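Long-range contacts in N-acetylgalactosaminyltransferase 7 (Homo sapiens, PDB 6IWR), which is a glycosyltransferase that joins a GT-A-type domain to a ricin-type beta-trefoil lectin domain: residues C565-E570 against K584-W589; G475-G479 against P501-M505. All blocks are in the same frame, centred on the assembly; numbering follows the deposited sequence.

Interaction 1: residues C565-E570 against K584-W589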
loop_
_atom_site.group_PDB
_atom_site.type_symbol
_atom_site.label_atom_id
_atom_site.label_comp_id
_atom_site.label_asym_id
_atom_site.label_seq_id
_atom_site.Cartn_x
_atom_site.Cartn_y
_atom_site.Cartn_z
ATOM N N CYS A 565 -14.022 -22.222 -19.112
ATOM C CA CYS A 565 -12.635 -22.619 -18.886
ATOM C C CYS A 565 -11.758 -21.406 -18.538
ATOM O O CYS A 565 -11.956 -20.298 -19.037
ATOM C CB CYS A 565 -12.083 -23.314 -20.137
ATOM S SG CYS A 565 -12.428 -25.055 -20.330
ATOM N N LEU A 566 -10.808 -21.605 -17.630
ATOM C CA LEU A 566 -9.817 -20.560 -17.428
ATOM C C LEU A 566 -9.082 -20.331 -18.752
ATOM O O LEU A 566 -8.711 -21.286 -19.438
ATOM C CB LEU A 566 -8.860 -20.948 -16.290
ATOM C CG LEU A 566 -8.084 -19.774 -15.664
ATOM C CD1 LEU A 566 -9.042 -18.645 -15.304
ATOM C CD2 LEU A 566 -7.274 -20.165 -14.449
ATOM N N ASP A 567 -8.919 -19.072 -19.152
ATOM C CA ASP A 567 -8.290 -18.748 -20.435
ATOM C C ASP A 567 -7.319 -17.599 -20.208
ATOM O O ASP A 567 -7.358 -16.926 -19.176
ATOM C CB ASP A 567 -9.329 -18.357 -21.523
ATOM C CG ASP A 567 -8.852 -18.633 -22.984
ATOM O OD1 ASP A 567 -7.640 -18.873 -23.252
ATOM O OD2 ASP A 567 -9.741 -18.613 -23.878
ATOM N N ARG A 568 -6.443 -17.375 -21.176
ATOM C CA ARG A 568 -5.440 -16.321 -21.106
ATOM C C ARG A 568 -5.166 -15.709 -22.472
ATOM O O ARG A 568 -5.425 -16.336 -23.475
ATOM C CB ARG A 568 -4.145 -16.865 -20.504
ATOM C CG ARG A 568 -3.258 -17.587 -21.489
ATOM C CD ARG A 568 -2.235 -18.428 -20.784
ATOM N NE ARG A 568 -1.626 -19.362 -21.700
ATOM C CZ ARG A 568 -1.810 -20.667 -21.654
ATOM N NH1 ARG A 568 -2.584 -21.190 -20.736
ATOM N NH2 ARG A 568 -1.219 -21.445 -22.531
ATOM N N SER A 569 -4.646 -14.487 -22.512
ATOM C CA SER A 569 -4.194 -13.909 -23.771
ATOM C C SER A 569 -2.704 -13.992 -24.078
ATOM O O SER A 569 -2.327 -14.203 -25.211
ATOM C CB SER A 569 -4.643 -12.471 -23.916
ATOM O OG SER A 569 -4.179 -11.957 -25.140
ATOM N N GLU A 570 -1.859 -13.850 -23.079
ATOM C CA GLU A 570 -0.408 -13.829 -23.284
ATOM C C GLU A 570 0.132 -12.540 -23.861
ATOM O O GLU A 570 0.964 -11.893 -23.256
ATOM C CB GLU A 570 0.055 -14.970 -24.191
ATOM C CG GLU A 570 -0.600 -16.313 -23.943
ATOM C CD GLU A 570 0.371 -17.467 -24.056
ATOM O OE1 GLU A 570 1.575 -17.205 -24.198
ATOM O OE2 GLU A 570 -0.058 -18.629 -23.995
ATOM N N LYS A 584 -7.990 -24.541 -28.159
ATOM C CA LYS A 584 -7.272 -23.391 -27.630
ATOM C C LYS A 584 -6.232 -23.810 -26.601
ATOM O O LYS A 584 -6.595 -24.333 -25.542
ATOM C CB LYS A 584 -8.250 -22.409 -26.995
ATOM C CG LYS A 584 -9.320 -21.890 -27.894
ATOM C CD LYS A 584 -9.834 -20.594 -27.320
ATOM C CE LYS A 584 -10.522 -19.771 -28.379
ATOM N NZ LYS A 584 -9.988 -20.153 -29.730
ATOM N N THR A 585 -4.942 -23.613 -26.884
ATOM C CA THR A 585 -3.978 -23.910 -25.834
ATOM C C THR A 585 -3.989 -22.860 -24.752
ATOM O O THR A 585 -3.481 -23.109 -23.653
ATOM C CB THR A 585 -2.551 -23.998 -26.351
ATOM O OG1 THR A 585 -2.289 -22.864 -27.183
ATOM C CG2 THR A 585 -2.338 -25.291 -27.106
ATOM N N THR A 586 -4.506 -21.681 -25.059
ATOM C CA THR A 586 -4.692 -20.663 -24.047
ATOM C C THR A 586 -5.580 -21.124 -22.907
ATOM O O THR A 586 -5.698 -20.412 -21.903
ATOM C CB THR A 586 -5.287 -19.427 -24.688
ATOM O OG1 THR A 586 -6.201 -19.820 -25.714
ATOM C CG2 THR A 586 -4.177 -18.602 -25.281
ATOM N N GLN A 587 -6.238 -22.268 -23.046
ATOM C CA GLN A 587 -7.039 -22.826 -21.974
ATOM C C GLN A 587 -6.369 -24.021 -21.327
ATOM O O GLN A 587 -7.038 -24.772 -20.626
ATOM C CB GLN A 587 -8.423 -23.205 -22.488
ATOM C CG GLN A 587 -9.307 -22.020 -22.735
ATOM C CD GLN A 587 -10.605 -22.403 -23.398
ATOM O OE1 GLN A 587 -11.376 -21.540 -23.823
ATOM N NE2 GLN A 587 -10.851 -23.703 -23.509
ATOM N N LYS A 588 -5.073 -24.207 -21.531
ATOM C CA LYS A 588 -4.350 -25.342 -20.977
ATOM C C LYS A 588 -3.352 -24.829 -19.957
ATOM O O LYS A 588 -2.578 -23.910 -20.250
ATOM C CB LYS A 588 -3.656 -26.152 -22.078
ATOM C CG LYS A 588 -4.519 -27.326 -22.556
ATOM C CD LYS A 588 -4.385 -27.685 -24.028
ATOM C CE LYS A 588 -5.790 -27.795 -24.648
ATOM N NZ LYS A 588 -5.921 -28.830 -25.710
ATOM N N TRP A 589 -3.398 -25.403 -18.751
ATOM C CA TRP A 589 -2.654 -24.909 -17.600
ATOM C C TRP A 589 -2.044 -26.077 -16.854
ATOM O O TRP A 589 -2.613 -27.169 -16.836
ATOM C CB TRP A 589 -3.541 -24.164 -16.606
ATOM C CG TRP A 589 -4.277 -23.051 -17.182
ATOM C CD1 TRP A 589 -5.504 -23.091 -17.771
ATOM C CD2 TRP A 589 -3.853 -21.689 -17.217
ATOM N NE1 TRP A 589 -5.873 -21.829 -18.190
ATOM C CE2 TRP A 589 -4.871 -20.953 -17.862
ATOM C CE3 TRP A 589 -2.705 -21.019 -16.776
ATOM C CZ2 TRP A 589 -4.773 -19.595 -18.076
ATOM C CZ3 TRP A 589 -2.618 -19.667 -16.979
ATOM C CH2 TRP A 589 -3.642 -18.970 -17.626
#
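Arg568 and Trp589 show how one arginine can spend each edge of its guanidinium on a different partner. Arg568 CG lies between the backbone N and the carbonyl carbon (chi1 82°), and from there the chain runs extended to NE past the indole, with Arg568 CD 3.5 Å from Trp589 CH2. The guanidinium then stands on edge over the ring, the two planes 80° apart, and NH1 sits above the ring centre; Arg568 CZ is 4.7 Å from the centroid of the six-membered ring of Trp589 and almost on its normal, a cation-pi contact. Arg568 NH1 also gives a hydrogen bond of 2.8 Å to Lys588 O, close to the guanidinium plane. At another edge Arg568 NE forms a salt bridge with Glu570 OE2 (2.9 Å), approaching from above the carboxylate plane, while Thr586 CA lies over one guanidinium face.

The far face of the indole receives Leu566 CD2, offset toward the rim. Trp589 NE1 in turn donates a nearly straight bond (3.1 Å, 171°) to Leu566 O, which lies in the ring plane, although the donor stands above the carbonyl plane. Next to it, Gln587 CG packs 3.4 Å from Asp567 CG, and Asp567 OD2 is hydrogen-bonded to Ser578 OG. The backbones themselves are joined more loosely, by a weak bond from Arg568 N to Thr586 O. The disulfide of Cys565 to Cys580 ties strand 565-568 to the chain just after strand 575-578.

Gln587-Lys588-Trp589 fits the QxW signature of ricin-type trefoils. The chemistry implies a tryptophan fixed in rotation by its N-H and sandwiched between leucine and arginine, and a cation whose charge is probably shared among a carboxylate, a carbonyl and a pi face.

Interaction 2: residues G475-G479 against P501-M505; sequences GEIRG and PCHRM
This is a side-chain contact between a beta strand and a loop of the ricin-type beta-trefoil domain: the Arg478 guanidinium, gripped by Glu476, is met by the disulfide sulfur of Cys502 on one face and by Arg504 on the other. Arg478 CG is anti to the backbone N (chi1 174°), and a bend at chi3 (-73°) turns the guanidinium alongside Glu476 of the same strand, 476-479. The grip is side-on: Arg478 NE reaches Glu476 OE1 at 2.6 Å, and Arg478 NH1 the syn lone pair of Glu476 OE2 at 3.3 Å.

Fixed in orientation by this grip, the guanidinium has Cys502 SG over its centre, 3.7 Å from Arg478 CZ, with Cys502 CB 3.5 Å from Arg478 NH1. Arg504 NH2 approaches the opposite face, the two guanidinium planes 49° apart. Arg478 NH1 and Arg504 NE come within 3.2 Å; both are donors, so this is no hydrogen bond, and the nearby Glu476 carboxylate probably offsets the two charges. Asn592 ND2 holds that carboxylate through OE1, while a bond from Arg478 NH2 to Thr482 O fixes the guanidinium.

Cys502 is joined to Cys485 of strand 484-487. Cys525-Cys540 and Cys565-Cys580 are spaced much alike, each linking a strand residue to one just beyond a later strand, consistent with the repeated build of a ricin-type beta-trefoil.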
loop_
_atom_site.group_PDB
_atom_site.type_symbol
_atom_site.label_atom_id
_atom_site.label_comp_id
_atom_site.label_asym_id
_atom_site.label_seq_id
_atom_site.Cartn_x
_atom_site.Cartn_y
_atom_site.Cartn_z
ATOM N N GLY A 475 0.692 -24.618 -6.157
ATOM C CA GLY A 475 1.891 -24.202 -6.856
ATOM C C GLY A 475 1.669 -22.988 -7.740
ATOM O O GLY A 475 0.688 -22.248 -7.567
ATOM N N GLU A 476 2.601 -22.760 -8.667
ATOM C CA GLU A 476 2.357 -21.843 -9.769
ATOM C C GLU A 476 1.226 -22.384 -10.647
ATOM O O GLU A 476 1.008 -23.600 -10.746
ATOM C CB GLU A 476 3.625 -21.671 -10.606
ATOM C CG GLU A 476 3.995 -22.915 -11.417
ATOM C CD GLU A 476 5.250 -22.758 -12.255
ATOM O OE1 GLU A 476 5.537 -23.672 -13.058
ATOM O OE2 GLU A 476 5.948 -21.733 -12.139
ATOM N N ILE A 477 0.503 -21.475 -11.280
ATOM C CA ILE A 477 -0.454 -21.829 -12.316
ATOM C C ILE A 477 0.138 -21.328 -13.625
ATOM O O ILE A 477 0.015 -20.148 -13.977
ATOM C CB ILE A 477 -1.846 -21.255 -12.050
ATOM C CG1 ILE A 477 -2.371 -21.791 -10.714
ATOM C CG2 ILE A 477 -2.794 -21.660 -13.172
ATOM C CD1 ILE A 477 -3.739 -21.230 -10.293
ATOM N N ARG A 478 0.812 -22.222 -14.332
ATOM C CA ARG A 478 1.620 -21.874 -15.485
ATOM C C ARG A 478 0.888 -22.247 -16.761
ATOM O O ARG A 478 0.189 -23.257 -16.818
ATOM C CB ARG A 478 2.972 -22.588 -15.416
ATOM C CG ARG A 478 3.846 -22.408 -16.638
ATOM C CD ARG A 478 5.013 -23.359 -16.565
ATOM N NE ARG A 478 5.959 -22.915 -15.552
ATOM C CZ ARG A 478 7.073 -22.225 -15.794
ATOM N NH1 ARG A 478 7.862 -21.860 -14.784
ATOM N NH2 ARG A 478 7.390 -21.885 -17.033
ATOM N N GLY A 479 1.046 -21.420 -17.791
ATOM C CA GLY A 479 0.459 -21.741 -19.087
ATOM C C GLY A 479 1.195 -22.902 -19.736
ATOM O O GLY A 479 2.425 -22.874 -19.883
ATOM N N PRO A 501 5.256 -13.104 -16.499
ATOM C CA PRO A 501 6.310 -14.099 -16.720
ATOM C C PRO A 501 6.580 -14.883 -15.444
ATOM O O PRO A 501 6.664 -14.313 -14.354
ATOM C CB PRO A 501 7.521 -13.260 -17.153
ATOM C CG PRO A 501 7.139 -11.850 -16.984
ATOM C CD PRO A 501 5.672 -11.742 -16.856
ATOM N N CYS A 502 6.675 -16.203 -15.589
ATOM C CA CYS A 502 6.949 -17.081 -14.459
ATOM C C CYS A 502 8.338 -16.808 -13.911
ATOM O O CYS A 502 9.293 -16.589 -14.666
ATOM C CB CYS A 502 6.851 -18.547 -14.874
ATOM S SG CYS A 502 5.206 -19.100 -15.419
ATOM N N HIS A 503 8.448 -16.828 -12.589
ATOM C CA HIS A 503 9.741 -16.728 -11.932
ATOM C C HIS A 503 9.965 -17.826 -10.894
ATOM O O HIS A 503 11.048 -17.880 -10.297
ATOM C CB HIS A 503 9.891 -15.350 -11.271
ATOM C CG HIS A 503 8.771 -15.018 -10.339
ATOM N ND1 HIS A 503 8.327 -15.892 -9.366
ATOM C CD2 HIS A 503 7.988 -13.921 -10.244
ATOM C CE1 HIS A 503 7.324 -15.342 -8.705
ATOM N NE2 HIS A 503 7.105 -14.143 -9.211
ATOM N N ARG A 504 8.980 -18.691 -10.648
ATOM C CA ARG A 504 9.168 -19.847 -9.772
ATOM C C ARG A 504 9.607 -19.440 -8.383
ATOM O O ARG A 504 10.294 -20.200 -7.710
ATOM C CB ARG A 504 10.187 -20.847 -10.338
ATOM C CG ARG A 504 9.671 -21.688 -11.490
ATOM C CD ARG A 504 10.631 -22.779 -11.884
ATOM N NE ARG A 504 10.198 -23.342 -13.147
ATOM C CZ ARG A 504 10.997 -23.898 -14.062
ATOM N NH1 ARG A 504 12.305 -23.971 -13.839
ATOM N NH2 ARG A 504 10.490 -24.386 -15.204
ATOM N N MET A 505 9.263 -18.235 -7.943
ATOM C CA MET A 505 9.628 -17.791 -6.608
ATOM C C MET A 505 8.450 -17.806 -5.651
ATOM O O MET A 505 8.577 -17.328 -4.524
ATOM C CB MET A 505 10.252 -16.406 -6.679
ATOM C CG MET A 505 11.605 -16.421 -7.388
ATOM S SD MET A 505 12.778 -17.532 -6.583
ATOM C CE MET A 505 12.772 -16.827 -4.944
#

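Both contacts lie in the beta-trefoil lectin domain, their centres about 14 Å apart, and they follow one another along the chain: interaction 2 closes before interaction 1 opens. What joins them is the antiparallel pairing of strand 476-479 with strand 589-592, which brings an early strand of the domain beside its final one. Across that seam Trp589 CE3 packs 3.7 Å from Ile477 CG2, and Arg568 NH1 lies 3.5 Å from Gly479 CA. Strand 484-487 borders both contacts as well, through Ile486 and Cys485. Together they illustrate how a trefoil brings together segments distant in sequence, closing its ends on each other.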